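Local coordinates for Lmo1499 protein (Listeria monocytogenes, PDB 4IIW), which probably cleaves nascent peptidoglycan strands within the chain as a membrane-bound lytic transglycosylase, ending their elongation, at residues N84-P89 and K104-A109; K110-E115 and P178-F183; T118-A123 and D137-M142; G174-A179 and Q192-M197. One frame throughout, in Å; residues are numbered along the deposited sequence.

Interaction 1: residues N84-P89 and K104-A109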
loop_
_atom_site.group_PDB
_atom_site.type_symbol
_atom_site.label_atom_id
_atom_site.label_comp_id
_atom_site.label_asym_id
_atom_site.label_seq_id
_atom_site.Cartn_x
_atom_site.Cartn_y
_atom_site.Cartn_z
ATOM N N ASN B 84 -12.161 26.175 5.333
ATOM C CA ASN B 84 -10.949 26.485 6.094
ATOM C C ASN B 84 -10.852 25.607 7.341
ATOM O O ASN B 84 -11.788 25.547 8.135
ATOM C CB ASN B 84 -10.939 27.965 6.479
ATOM C CG ASN B 84 -11.021 28.884 5.265
ATOM O OD1 ASN B 84 -10.543 28.541 4.177
ATOM N ND2 ASN B 84 -11.634 30.047 5.441
ATOM N N TYR B 85 -9.709 24.932 7.495
ATOM C CA TYR B 85 -9.455 24.015 8.606
ATOM C C TYR B 85 -8.179 24.372 9.385
ATOM O O TYR B 85 -7.232 24.903 8.810
ATOM C CB TYR B 85 -9.280 22.601 8.043
ATOM C CG TYR B 85 -10.495 22.058 7.317
ATOM C CD1 TYR B 85 -11.463 21.314 8.000
ATOM C CD2 TYR B 85 -10.685 22.289 5.950
ATOM C CE1 TYR B 85 -12.578 20.814 7.347
ATOM C CE2 TYR B 85 -11.813 21.783 5.281
ATOM C CZ TYR B 85 -12.746 21.046 5.991
ATOM O OH TYR B 85 -13.870 20.567 5.371
ATOM N N GLU B 86 -8.167 24.106 10.696
ATOM C CA GLU B 86 -6.944 24.256 11.503
ATOM C C GLU B 86 -6.409 22.867 11.763
ATOM O O GLU B 86 -6.978 22.093 12.532
ATOM C CB GLU B 86 -7.132 25.027 12.812
ATOM C CG GLU B 86 -7.036 26.540 12.620
ATOM C CD GLU B 86 -7.095 27.335 13.921
ATOM O OE1 GLU B 86 -7.430 28.540 13.855
ATOM O OE2 GLU B 86 -6.815 26.765 15.005
ATOM N N LEU B 87 -5.315 22.570 11.083
ATOM C CA LEU B 87 -4.664 21.286 11.159
ATOM C C LEU B 87 -3.287 21.475 11.762
ATOM O O LEU B 87 -2.745 22.576 11.784
ATOM C CB LEU B 87 -4.529 20.692 9.748
ATOM C CG LEU B 87 -5.814 20.622 8.914
ATOM C CD1 LEU B 87 -5.512 20.197 7.498
ATOM C CD2 LEU B 87 -6.838 19.687 9.556
ATOM N N SER B 88 -2.723 20.382 12.235
ATOM C CA SER B 88 -1.418 20.388 12.851
ATOM C C SER B 88 -0.508 19.414 12.092
ATOM O O SER B 88 -0.988 18.425 11.541
ATOM C CB SER B 88 -1.571 19.955 14.306
ATOM O OG SER B 88 -0.330 19.948 14.971
ATOM N N PRO B 89 0.804 19.699 12.023
ATOM C CA PRO B 89 1.621 18.694 11.371
ATOM C C PRO B 89 1.708 17.466 12.279
ATOM O O PRO B 89 1.528 17.567 13.491
ATOM C CB PRO B 89 2.993 19.374 11.206
ATOM C CG PRO B 89 2.896 20.702 11.895
ATOM C CD PRO B 89 1.621 20.736 12.668
ATOM N N LYS B 104 -15.654 19.983 9.931
ATOM C CA LYS B 104 -15.402 20.744 11.145
ATOM C C LYS B 104 -14.368 21.803 10.836
ATOM O O LYS B 104 -13.199 21.672 11.173
ATOM C CB LYS B 104 -14.956 19.839 12.304
ATOM C CG LYS B 104 -16.041 18.838 12.810
ATOM C CD LYS B 104 -17.338 19.494 13.389
ATOM C CE LYS B 104 -17.095 20.266 14.695
ATOM N NZ LYS B 104 -18.356 20.684 15.389
ATOM N N THR B 105 -14.840 22.866 10.195
ATOM C CA THR B 105 -14.014 23.987 9.762
ATOM C C THR B 105 -13.809 25.070 10.843
ATOM O O THR B 105 -14.438 25.043 11.897
ATOM C CB THR B 105 -14.620 24.628 8.470
ATOM O OG1 THR B 105 -15.993 24.950 8.686
ATOM C CG2 THR B 105 -14.536 23.664 7.296
ATOM N N VAL B 106 -12.903 26.003 10.553
ATOM C CA VAL B 106 -12.567 27.125 11.435
ATOM C C VAL B 106 -13.760 28.027 11.700
ATOM O O VAL B 106 -14.235 28.690 10.782
ATOM C CB VAL B 106 -11.490 28.044 10.793
ATOM C CG1 VAL B 106 -11.360 29.350 11.566
ATOM C CG2 VAL B 106 -10.156 27.333 10.682
ATOM N N ALA B 107 -14.216 28.048 12.955
ATOM C CA ALA B 107 -15.348 28.888 13.394
ATOM C C ALA B 107 -14.836 30.195 13.996
ATOM O O ALA B 107 -14.265 30.184 15.081
ATOM C CB ALA B 107 -16.189 28.133 14.439
ATOM N N PRO B 108 -15.035 31.322 13.307
ATOM C CA PRO B 108 -14.545 32.611 13.832
ATOM C C PRO B 108 -15.052 32.961 15.228
ATOM O O PRO B 108 -16.242 32.812 15.521
ATOM C CB PRO B 108 -15.070 33.647 12.816
ATOM C CG PRO B 108 -15.321 32.894 11.566
ATOM C CD PRO B 108 -15.624 31.450 11.960
ATOM N N ALA B 109 -14.147 33.424 16.084
ATOM C CA ALA B 109 -14.524 33.820 17.438
ATOM C C ALA B 109 -15.544 34.948 17.381
ATOM O O ALA B 109 -16.485 34.966 18.155
ATOM C CB ALA B 109 -13.302 34.252 18.237
HETATM O O HOH W 1 -10.819 23.067 11.681
#

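Interaction 2: residues K110-E115 and P178-F183. With SO4 (sulfate ion), chain O.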
loop_
_atom_site.group_PDB
_atom_site.type_symbol
_atom_site.label_atom_id
_atom_site.label_comp_id
_atom_site.label_asym_id
_atom_site.label_seq_id
_atom_site.Cartn_x
_atom_site.Cartn_y
_atom_site.Cartn_z
ATOM N N LYS B 110 -15.367 35.871 16.435
ATOM C CA LYS B 110 -16.275 37.023 16.291
ATOM C C LYS B 110 -16.848 37.132 14.879
ATOM O O LYS B 110 -16.313 36.556 13.940
ATOM C CB LYS B 110 -15.527 38.322 16.648
ATOM C CG LYS B 110 -14.938 38.325 18.068
ATOM C CD LYS B 110 -14.046 39.527 18.295
ATOM C CE LYS B 110 -13.467 39.544 19.699
ATOM N NZ LYS B 110 -12.581 40.739 19.897
ATOM N N LEU B 111 -17.946 37.877 14.749
ATOM C CA LEU B 111 -18.597 38.101 13.457
ATOM C C LEU B 111 -18.140 39.432 12.870
ATOM O O LEU B 111 -18.576 40.483 13.333
ATOM C CB LEU B 111 -20.100 38.101 13.638
ATOM C CG LEU B 111 -20.957 38.285 12.399
ATOM C CD1 LEU B 111 -20.528 37.365 11.238
ATOM C CD2 LEU B 111 -22.419 38.035 12.797
ATOM N N VAL B 112 -17.246 39.389 11.878
ATOM C CA VAL B 112 -16.723 40.600 11.260
ATOM C C VAL B 112 -17.441 40.892 9.942
ATOM O O VAL B 112 -17.530 40.033 9.085
ATOM C CB VAL B 112 -15.209 40.481 10.983
ATOM C CG1 VAL B 112 -14.658 41.801 10.455
ATOM C CG2 VAL B 112 -14.461 40.045 12.252
ATOM N N ILE B 113 -17.960 42.105 9.794
ATOM C CA ILE B 113 -18.652 42.505 8.565
ATOM C C ILE B 113 -17.912 43.697 7.939
ATOM O O ILE B 113 -17.979 44.818 8.447
ATOM C CB ILE B 113 -20.129 42.896 8.829
ATOM C CG1 ILE B 113 -20.895 41.733 9.479
ATOM C CG2 ILE B 113 -20.794 43.293 7.540
ATOM C CD1 ILE B 113 -20.966 40.474 8.631
ATOM N N PRO B 114 -17.195 43.462 6.847
ATOM C CA PRO B 114 -16.469 44.553 6.229
ATOM C C PRO B 114 -17.320 45.476 5.351
ATOM O O PRO B 114 -18.472 45.174 5.027
ATOM C CB PRO B 114 -15.431 43.836 5.341
ATOM C CG PRO B 114 -15.605 42.344 5.571
ATOM C CD PRO B 114 -16.989 42.192 6.140
ATOM N N GLU B 115 -16.717 46.595 4.976
ATOM C CA GLU B 115 -17.308 47.564 4.071
ATOM C C GLU B 115 -17.412 46.993 2.651
ATOM O O GLU B 115 -16.632 46.128 2.257
ATOM C CB GLU B 115 -16.405 48.775 3.980
ATOM C CG GLU B 115 -16.120 49.447 5.280
ATOM C CD GLU B 115 -14.984 50.445 5.165
ATOM O OE1 GLU B 115 -14.462 50.644 4.038
ATOM O OE2 GLU B 115 -14.617 51.033 6.205
ATOM N N PRO B 178 -21.016 47.911 8.784
ATOM C CA PRO B 178 -19.796 47.144 8.866
ATOM C C PRO B 178 -19.065 47.414 10.191
ATOM O O PRO B 178 -18.716 48.539 10.485
ATOM C CB PRO B 178 -18.980 47.630 7.666
ATOM C CG PRO B 178 -19.476 48.961 7.357
ATOM C CD PRO B 178 -20.862 49.092 7.913
ATOM N N ALA B 179 -18.863 46.362 10.971
ATOM C CA ALA B 179 -18.203 46.421 12.265
ATOM C C ALA B 179 -17.985 44.985 12.734
ATOM O O ALA B 179 -18.249 44.033 11.994
ATOM C CB ALA B 179 -19.060 47.190 13.274
ATOM N N THR B 180 -17.482 44.833 13.948
ATOM C CA THR B 180 -17.266 43.528 14.536
ATOM C C THR B 180 -18.325 43.371 15.573
ATOM O O THR B 180 -18.513 44.251 16.371
ATOM C CB THR B 180 -15.886 43.421 15.180
ATOM O OG1 THR B 180 -14.900 43.517 14.156
ATOM C CG2 THR B 180 -15.712 42.088 15.891
ATOM N N TYR B 181 -19.040 42.258 15.544
ATOM C CA TYR B 181 -20.124 42.011 16.497
ATOM C C TYR B 181 -19.848 40.718 17.232
ATOM O O TYR B 181 -19.167 39.855 16.687
ATOM C CB TYR B 181 -21.441 41.851 15.741
ATOM C CG TYR B 181 -21.781 43.009 14.846
ATOM C CD1 TYR B 181 -21.289 43.077 13.536
ATOM C CD2 TYR B 181 -22.609 44.040 15.296
ATOM C CE1 TYR B 181 -21.600 44.147 12.715
ATOM C CE2 TYR B 181 -22.927 45.112 14.478
ATOM C CZ TYR B 181 -22.421 45.166 13.199
ATOM O OH TYR B 181 -22.757 46.233 12.397
ATOM N N THR B 182 -20.364 40.594 18.457
ATOM C CA THR B 182 -20.241 39.356 19.251
ATOM C C THR B 182 -21.564 39.155 19.994
ATOM O O THR B 182 -22.263 40.121 20.286
ATOM C CB THR B 182 -19.093 39.402 20.263
ATOM O OG1 THR B 182 -19.409 40.336 21.281
ATOM C CG2 THR B 182 -17.791 39.827 19.601
ATOM N N PHE B 183 -21.897 37.906 20.304
ATOM C CA PHE B 183 -23.174 37.595 20.936
ATOM C C PHE B 183 -23.005 36.683 22.128
ATOM O O PHE B 183 -22.330 35.663 22.033
ATOM C CB PHE B 183 -24.111 36.970 19.893
ATOM C CG PHE B 183 -24.350 37.872 18.728
ATOM C CD1 PHE B 183 -25.401 38.760 18.735
ATOM C CD2 PHE B 183 -23.476 37.892 17.666
ATOM C CE1 PHE B 183 -25.598 39.639 17.691
ATOM C CE2 PHE B 183 -23.669 38.763 16.606
ATOM C CZ PHE B 183 -24.737 39.642 16.622
HETATM S S SO4 O . -15.793 47.924 15.350
HETATM O O1 SO4 O . -16.532 48.778 16.277
HETATM O O2 SO4 O . -16.534 46.688 15.162
HETATM O O3 SO4 O . -15.637 48.608 14.069
HETATM O O4 SO4 O . -14.469 47.635 15.894
#

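Interaction 3: residues T118-A123 and D137-M142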
loop_
_atom_site.group_PDB
_atom_site.type_symbol
_atom_site.label_atom_id
_atom_site.label_comp_id
_atom_site.label_asym_id
_atom_site.label_seq_id
_atom_site.Cartn_x
_atom_site.Cartn_y
_atom_site.Cartn_z
ATOM N N THR B 118 -22.503 43.143 0.428
ATOM C CA THR B 118 -23.924 43.046 0.129
ATOM C C THR B 118 -24.562 42.135 1.153
ATOM O O THR B 118 -23.867 41.438 1.891
ATOM C CB THR B 118 -24.130 42.379 -1.214
ATOM O OG1 THR B 118 -23.693 41.003 -1.140
ATOM C CG2 THR B 118 -23.338 43.112 -2.294
ATOM N N LEU B 119 -25.885 42.092 1.185
ATOM C CA LEU B 119 -26.575 41.214 2.148
ATOM C C LEU B 119 -26.204 39.739 1.913
ATOM O O LEU B 119 -26.128 38.962 2.850
ATOM C CB LEU B 119 -28.100 41.377 2.080
ATOM C CG LEU B 119 -28.730 42.752 2.343
ATOM C CD1 LEU B 119 -30.254 42.634 2.208
ATOM C CD2 LEU B 119 -28.359 43.317 3.704
ATOM N N ASP B 120 -25.951 39.356 0.668
ATOM C CA ASP B 120 -25.612 37.951 0.387
ATOM C C ASP B 120 -24.304 37.559 1.101
ATOM O O ASP B 120 -24.211 36.497 1.713
ATOM C CB ASP B 120 -25.487 37.684 -1.120
ATOM C CG ASP B 120 -25.859 36.256 -1.484
ATOM O OD1 ASP B 120 -27.083 35.975 -1.526
ATOM O OD2 ASP B 120 -24.952 35.427 -1.755
ATOM N N GLN B 121 -23.318 38.449 1.022
ATOM C CA GLN B 121 -22.003 38.226 1.627
ATOM C C GLN B 121 -22.081 38.269 3.151
ATOM O O GLN B 121 -21.378 37.521 3.841
ATOM C CB GLN B 121 -20.994 39.253 1.096
ATOM C CG GLN B 121 -20.740 39.136 -0.402
ATOM C CD GLN B 121 -19.931 40.290 -0.992
ATOM O OE1 GLN B 121 -20.160 41.452 -0.684
ATOM N NE2 GLN B 121 -19.017 39.961 -1.891
ATOM N N ILE B 122 -22.946 39.139 3.671
ATOM C CA ILE B 122 -23.150 39.230 5.105
ATOM C C ILE B 122 -23.754 37.910 5.544
ATOM O O ILE B 122 -23.414 37.387 6.601
ATOM C CB ILE B 122 -24.060 40.425 5.485
ATOM C CG1 ILE B 122 -23.356 41.746 5.142
ATOM C CG2 ILE B 122 -24.405 40.420 6.998
ATOM C CD1 ILE B 122 -24.236 42.999 5.304
ATOM N N ALA B 123 -24.629 37.355 4.714
ATOM C CA ALA B 123 -25.273 36.090 5.049
ATOM C C ALA B 123 -24.240 34.966 5.232
ATOM O O ALA B 123 -24.406 34.098 6.096
ATOM C CB ALA B 123 -26.300 35.723 3.998
ATOM N N ASP B 137 -32.317 30.610 4.950
ATOM C CA ASP B 137 -33.187 31.184 5.996
ATOM C C ASP B 137 -32.784 32.600 6.375
ATOM O O ASP B 137 -33.644 33.457 6.605
ATOM C CB ASP B 137 -33.130 30.340 7.255
ATOM C CG ASP B 137 -33.554 28.922 7.024
ATOM O OD1 ASP B 137 -34.065 28.612 5.914
ATOM O OD2 ASP B 137 -33.370 28.110 7.959
ATOM N N VAL B 138 -31.474 32.819 6.482
ATOM C CA VAL B 138 -30.927 34.115 6.803
ATOM C C VAL B 138 -31.301 35.097 5.713
ATOM O O VAL B 138 -31.620 36.239 6.004
ATOM C CB VAL B 138 -29.388 34.056 6.942
ATOM C CG1 VAL B 138 -28.785 35.459 7.123
ATOM C CG2 VAL B 138 -29.003 33.138 8.091
ATOM N N LEU B 139 -31.253 34.665 4.454
ATOM C CA LEU B 139 -31.662 35.539 3.347
ATOM C C LEU B 139 -33.158 35.821 3.428
ATOM O O LEU B 139 -33.600 36.947 3.200
ATOM C CB LEU B 139 -31.313 34.942 1.979
ATOM C CG LEU B 139 -29.856 35.050 1.514
ATOM C CD1 LEU B 139 -29.744 34.439 0.138
ATOM C CD2 LEU B 139 -29.335 36.508 1.494
ATOM N N LYS B 140 -33.941 34.798 3.739
ATOM C CA LYS B 140 -35.375 34.988 3.876
ATOM C C LYS B 140 -35.702 35.977 5.008
ATOM O O LYS B 140 -36.550 36.838 4.844
ATOM C CB LYS B 140 -36.078 33.665 4.141
ATOM C CG LYS B 140 -37.583 33.821 4.222
ATOM C CD LYS B 140 -38.303 32.479 4.345
ATOM C CE LYS B 140 -39.813 32.692 4.311
ATOM N NZ LYS B 140 -40.568 31.434 4.460
ATOM N N THR B 141 -35.030 35.844 6.146
ATOM C CA THR B 141 -35.290 36.732 7.260
ATOM C C THR B 141 -35.002 38.166 6.837
ATOM O O THR B 141 -35.782 39.070 7.093
ATOM C CB THR B 141 -34.432 36.388 8.511
ATOM O OG1 THR B 141 -34.789 35.099 9.028
ATOM C CG2 THR B 141 -34.661 37.410 9.593
HETATM N N MSE B 142 -33.868 38.361 6.183
HETATM C CA MSE B 142 -33.479 39.678 5.716
HETATM C C MSE B 142 -34.595 40.353 4.946
HETATM O O MSE B 142 -34.892 41.513 5.192
HETATM C CB MSE B 142 -32.200 39.598 4.848
HETATM C CG MSE B 142 -30.916 39.435 5.667
HETATM SE SE MSE B 142 -29.321 38.897 4.687
HETATM C CE MSE B 142 -28.007 39.188 6.103
#

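Interaction 4: residues G174-A179 and Q192-M197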
loop_
_atom_site.group_PDB
_atom_site.type_symbol
_atom_site.label_atom_id
_atom_site.label_comp_id
_atom_site.label_asym_id
_atom_site.label_seq_id
_atom_site.Cartn_x
_atom_site.Cartn_y
_atom_site.Cartn_z
ATOM N N GLY B 174 -27.677 47.681 2.437
ATOM C CA GLY B 174 -27.000 48.907 2.879
ATOM C C GLY B 174 -27.240 49.322 4.319
ATOM O O GLY B 174 -26.538 50.188 4.848
ATOM N N TYR B 175 -28.215 48.695 4.971
ATOM C CA TYR B 175 -28.581 49.054 6.349
ATOM C C TYR B 175 -27.934 48.218 7.464
ATOM O O TYR B 175 -28.156 48.468 8.634
ATOM C CB TYR B 175 -30.094 49.060 6.479
ATOM C CG TYR B 175 -30.745 50.197 5.749
ATOM C CD1 TYR B 175 -31.046 50.111 4.391
ATOM C CD2 TYR B 175 -31.074 51.365 6.413
ATOM C CE1 TYR B 175 -31.662 51.171 3.722
ATOM C CE2 TYR B 175 -31.687 52.429 5.751
ATOM C CZ TYR B 175 -31.985 52.328 4.413
ATOM O OH TYR B 175 -32.600 53.403 3.785
ATOM N N LEU B 176 -27.118 47.242 7.096
ATOM C CA LEU B 176 -26.376 46.433 8.075
ATOM C C LEU B 176 -24.940 46.981 8.132
ATOM O O LEU B 176 -24.140 46.759 7.232
ATOM C CB LEU B 176 -26.416 44.960 7.676
ATOM C CG LEU B 176 -27.778 44.272 7.869
ATOM C CD1 LEU B 176 -28.911 45.043 7.268
ATOM C CD2 LEU B 176 -27.720 42.862 7.308
ATOM N N TYR B 177 -24.627 47.693 9.210
ATOM C CA TYR B 177 -23.348 48.399 9.352
ATOM C C TYR B 177 -22.130 47.482 9.407
ATOM O O TYR B 177 -22.189 46.398 9.998
ATOM C CB TYR B 177 -23.400 49.263 10.628
ATOM C CG TYR B 177 -22.349 50.349 10.719
ATOM C CD1 TYR B 177 -22.482 51.537 9.990
ATOM C CD2 TYR B 177 -21.231 50.215 11.555
ATOM C CE1 TYR B 177 -21.515 52.548 10.060
ATOM C CE2 TYR B 177 -20.260 51.241 11.638
ATOM C CZ TYR B 177 -20.415 52.394 10.888
ATOM O OH TYR B 177 -19.474 53.391 10.951
ATOM N N PRO B 178 -21.016 47.911 8.784
ATOM C CA PRO B 178 -19.796 47.144 8.866
ATOM C C PRO B 178 -19.065 47.414 10.191
ATOM O O PRO B 178 -18.716 48.539 10.485
ATOM C CB PRO B 178 -18.980 47.630 7.666
ATOM C CG PRO B 178 -19.476 48.961 7.357
ATOM C CD PRO B 178 -20.862 49.092 7.913
ATOM N N ALA B 179 -18.863 46.362 10.971
ATOM C CA ALA B 179 -18.203 46.421 12.265
ATOM C C ALA B 179 -17.985 44.985 12.734
ATOM O O ALA B 179 -18.249 44.033 11.994
ATOM C CB ALA B 179 -19.060 47.190 13.274
ATOM N N GLN B 192 -31.901 38.355 15.642
ATOM C CA GLN B 192 -31.126 39.064 16.670
ATOM C C GLN B 192 -29.893 39.686 16.067
ATOM O O GLN B 192 -29.575 40.835 16.341
ATOM C CB GLN B 192 -30.697 38.137 17.824
ATOM C CG GLN B 192 -29.795 38.855 18.838
ATOM C CD GLN B 192 -29.422 38.057 20.108
ATOM O OE1 GLN B 192 -28.604 38.547 20.894
ATOM N NE2 GLN B 192 -29.993 36.846 20.306
ATOM N N ILE B 193 -29.196 38.907 15.243
ATOM C CA ILE B 193 -27.961 39.350 14.625
ATOM C C ILE B 193 -28.182 40.528 13.688
ATOM O O ILE B 193 -27.504 41.570 13.786
ATOM C CB ILE B 193 -27.328 38.214 13.841
ATOM C CG1 ILE B 193 -26.938 37.080 14.802
ATOM C CG2 ILE B 193 -26.112 38.713 13.060
ATOM C CD1 ILE B 193 -26.405 35.818 14.123
ATOM N N ILE B 194 -29.130 40.369 12.774
ATOM C CA ILE B 194 -29.432 41.424 11.824
ATOM C C ILE B 194 -29.830 42.690 12.595
ATOM O O ILE B 194 -29.391 43.784 12.269
ATOM C CB ILE B 194 -30.528 40.976 10.837
ATOM C CG1 ILE B 194 -30.013 39.789 10.019
ATOM C CG2 ILE B 194 -30.919 42.107 9.898
ATOM C CD1 ILE B 194 -31.114 38.974 9.366
ATOM N N THR B 195 -30.625 42.535 13.649
ATOM C CA THR B 195 -31.046 43.696 14.419
ATOM C C THR B 195 -29.840 44.452 14.947
ATOM O O THR B 195 -29.830 45.672 14.900
ATOM C CB THR B 195 -32.005 43.331 15.572
ATOM O OG1 THR B 195 -33.195 42.759 15.030
ATOM C CG2 THR B 195 -32.383 44.580 16.432
ATOM N N GLU B 196 -28.822 43.759 15.435
ATOM C CA GLU B 196 -27.654 44.471 15.961
ATOM C C GLU B 196 -26.932 45.282 14.887
ATOM O O GLU B 196 -26.391 46.345 15.166
ATOM C CB GLU B 196 -26.671 43.529 16.651
ATOM C CG GLU B 196 -27.208 42.969 17.939
ATOM C CD GLU B 196 -27.439 44.049 18.984
ATOM O OE1 GLU B 196 -26.461 44.722 19.388
ATOM O OE2 GLU B 196 -28.598 44.201 19.417
HETATM N N MSE B 197 -26.944 44.792 13.662
HETATM C CA MSE B 197 -26.294 45.493 12.571
HETATM C C MSE B 197 -27.117 46.711 12.176
HETATM O O MSE B 197 -26.548 47.770 11.848
HETATM C CB MSE B 197 -26.097 44.568 11.387
HETATM C CG MSE B 197 -25.252 43.343 11.722
HETATM SE SE MSE B 197 -25.043 42.140 10.188
HETATM C CE MSE B 197 -24.001 40.764 11.060
#

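Interaction 1: residues N84-P89 and K104-A109
Thr105 lays its methyl CG2 over one face of the Tyr85 ring, a CH-pi contact in which CG2 stands 3.6 Å from the ring centroid and 23° off the ring normal. The methyl is offset toward the rim on the hydroxyl side, its nearest ring atom being CZ of Tyr85. Thr105 achieves this with CG2 anti to its own carbonyl carbon, which also turns OG1 off the ring. The tyrosine hydroxyl itself is hydrogen-bonded to Lys81 O, so the phenol is held at its hydroxyl end while the methyl rests on its face. On the far side of the strand's backbone, Val106 CG2 meets Glu86 CG at 3.8 Å, the two side chains running at about a right angle.

Between these pairs the backbones join through a nearly straight hydrogen bond from Val106 N to Asn84 O, 2.7 Å long with an angle of 169° at the hydrogen. A water spans the next step, accepting from Glu86 N at 3.0 Å and donating to Lys104 O at 2.8 Å. Strand 83-87 pairs with strand 39-43 along its other edge, in a strand-helix-helix-strand order consistent with a LysM-like module. The polar part of the join is thus made by main-chain groups, directly and through water, and depends little on side-chain polarity; the side chains add apolar packing.

Interaction 2: residues K110-E115 and P178-F183
A two-stranded antiparallel ribbon, built from strands 111-112 and 180-181, pairs Leu111 with Tyr181 and Val112 with Thr180. Leu111 and Tyr181 form the hydrogen-bonded pair: Leu111 N gives to Tyr181 O at 3.0 Å, and Tyr181 N gives to Leu111 O at 2.9 Å with an angle of 170° at the hydrogen. Past the non-hydrogen-bonded pair Val112-Thr180, the ladder continues with Ile113 N to Ala179 O, 2.9 Å.

The two faces differ in character. Leu111, Ile113 and Tyr181 pack against Met197 of helix 190-204, and Ile113 also reaches helix 119-129. On this buried side Ile113 CG1 comes to 4.1 Å from Tyr181 CE1, crossing the tyrosine at about a right angle, and Leu111 CD2 approaches Phe183 CE2 obliquely. With CG anti to its carbonyl carbon (chi1 -56°), the Tyr181 ring leans back along its own chain, where the hydroxyl is hydrogen-bonded to Tyr177 O.

On the other face, the branches of Val112 lie near Thr180 OG1, which has a weak hydrogen bond to Lys327 NZ of the second subunit. A sulfate ion, probably from the crystallisation liquor, lies by Thr180 N, but the modelled distance is too short to be trusted. At one end Pro178 packs its ring against the aliphatic part of Glu115. At the other, Lys110 and Thr182 run side by side in the same direction, with CG of Lys110 3.6 Å from CG2 of Thr182.

Interaction 3: residues T118-A123 and D137-M142
Met142, present as selenomethionine, reaches across from helix 137-142 to Leu119, Ile122 and Ala123. Its CB points at the opposing helix and its CG is anti to the carbonyl carbon (chi1 -77°); beyond CG the chain is extended, which carries the selenium and terminal methyl deep between the helices. CG packs on Ile194 CD1 of helix 190-204. SE then comes up to the main chain and the root of Leu119, 3.7 Å from its carbonyl O and 3.8 Å from its CB. At the tip, CE stays beside the Leu119 carbonyl O and lies 3.9 Å from Ile122 CG2, with Ala123 CB more distant.

The two segments belong to consecutive helices, 119-129 and 135-143, which form an alpha-helical hairpin. The axes of segments 119-123 and 137-142 pass 9.8 Å apart with N-to-C directions at 136°, so they run roughly but not fully antiparallel. Ala123 sits where the backbones come nearest, and its single methyl takes Val138 CG1 and Leu139 CD2, each at 4.0 Å. Leu139 CD1 in turn lies 3.5 Å from Asp120 OD1, at the outer margin of the contact; the other carboxylate oxygen of Asp120, OD2, forms a salt bridge with Lys135.

The first helix begins with a capping box: Thr118 N donates to Gln121 OE1 at 3.1 Å, and Thr118 OG1 accepts a weak bond from Gln121 N.

Interaction 4: residues G174-A179 and Q192-M197
The irregular chain at 175-177 passes close by helix 192-197, bringing the CA atoms of Leu176 and Met197 to 4.6 Å and joining Tyr177 N to Met197 O through a 3.3 Å hydrogen bond. The N-H points almost straight at the oxygen, with an angle of 171° at the hydrogen, yet the donor stands well above the carbonyl plane, 52° out of it. Thr201 OG1 is hydrogen-bonded to Tyr175 O and also lies near Met197 O, a weaker alternative for its single proton.

Next to this bond, Leu176 and Met197 meet at their bases, CB to CB at 3.7 Å, with the side chains set obliquely. The leucine, its CG beside the backbone N (chi1 -72°), extends CD2 to 4.0 Å from Met197 SE and 4.2 Å from Ile194 CG2, so one methyl fits against two residues of the same helical face. Met197, also a selenomethionine, is extended beyond CG, and its end leaves the loop.

The ring of Tyr177 swings the other way, CG anti to the backbone N, to pack along Ala200, Thr201 and Asn204 one to two turns further down the helix; Pro178 CD lies over one of its faces. Tyr175 also turns its ring from the contact, and its hydroxyl is hydrogen-bonded to His220 ND1. Leu176 packs between helix 190-204 and Leu119 and Ile122 of helix 119-129, while Ile194 leans on Phe147 of helix 145-154 and the chain beyond Ala179 continues into strand 180-181.

In the fold
From the N terminus, interaction 1 closes first, bringing the loop that follows helix 93-102 back onto the edge of strand 83-87 in the small N-terminal module. The chain then passes directly into interaction 2, whose ribbon closes the long excursion from 110-115 to 178-183. Interaction 3, a local helix hairpin, lies wholly within that excursion. Interaction 4 begins before interaction 2 ends, sharing Pro178 and Ala179, and overlaps it by returning helix 190-204 onto the incoming loop. Interactions 2, 3 and 4 meet in one apolar core, where Met197 touches Leu111, Ile113 and Ile122, whereas interaction 1 stands about 19 Å from interaction 2, centre to centre.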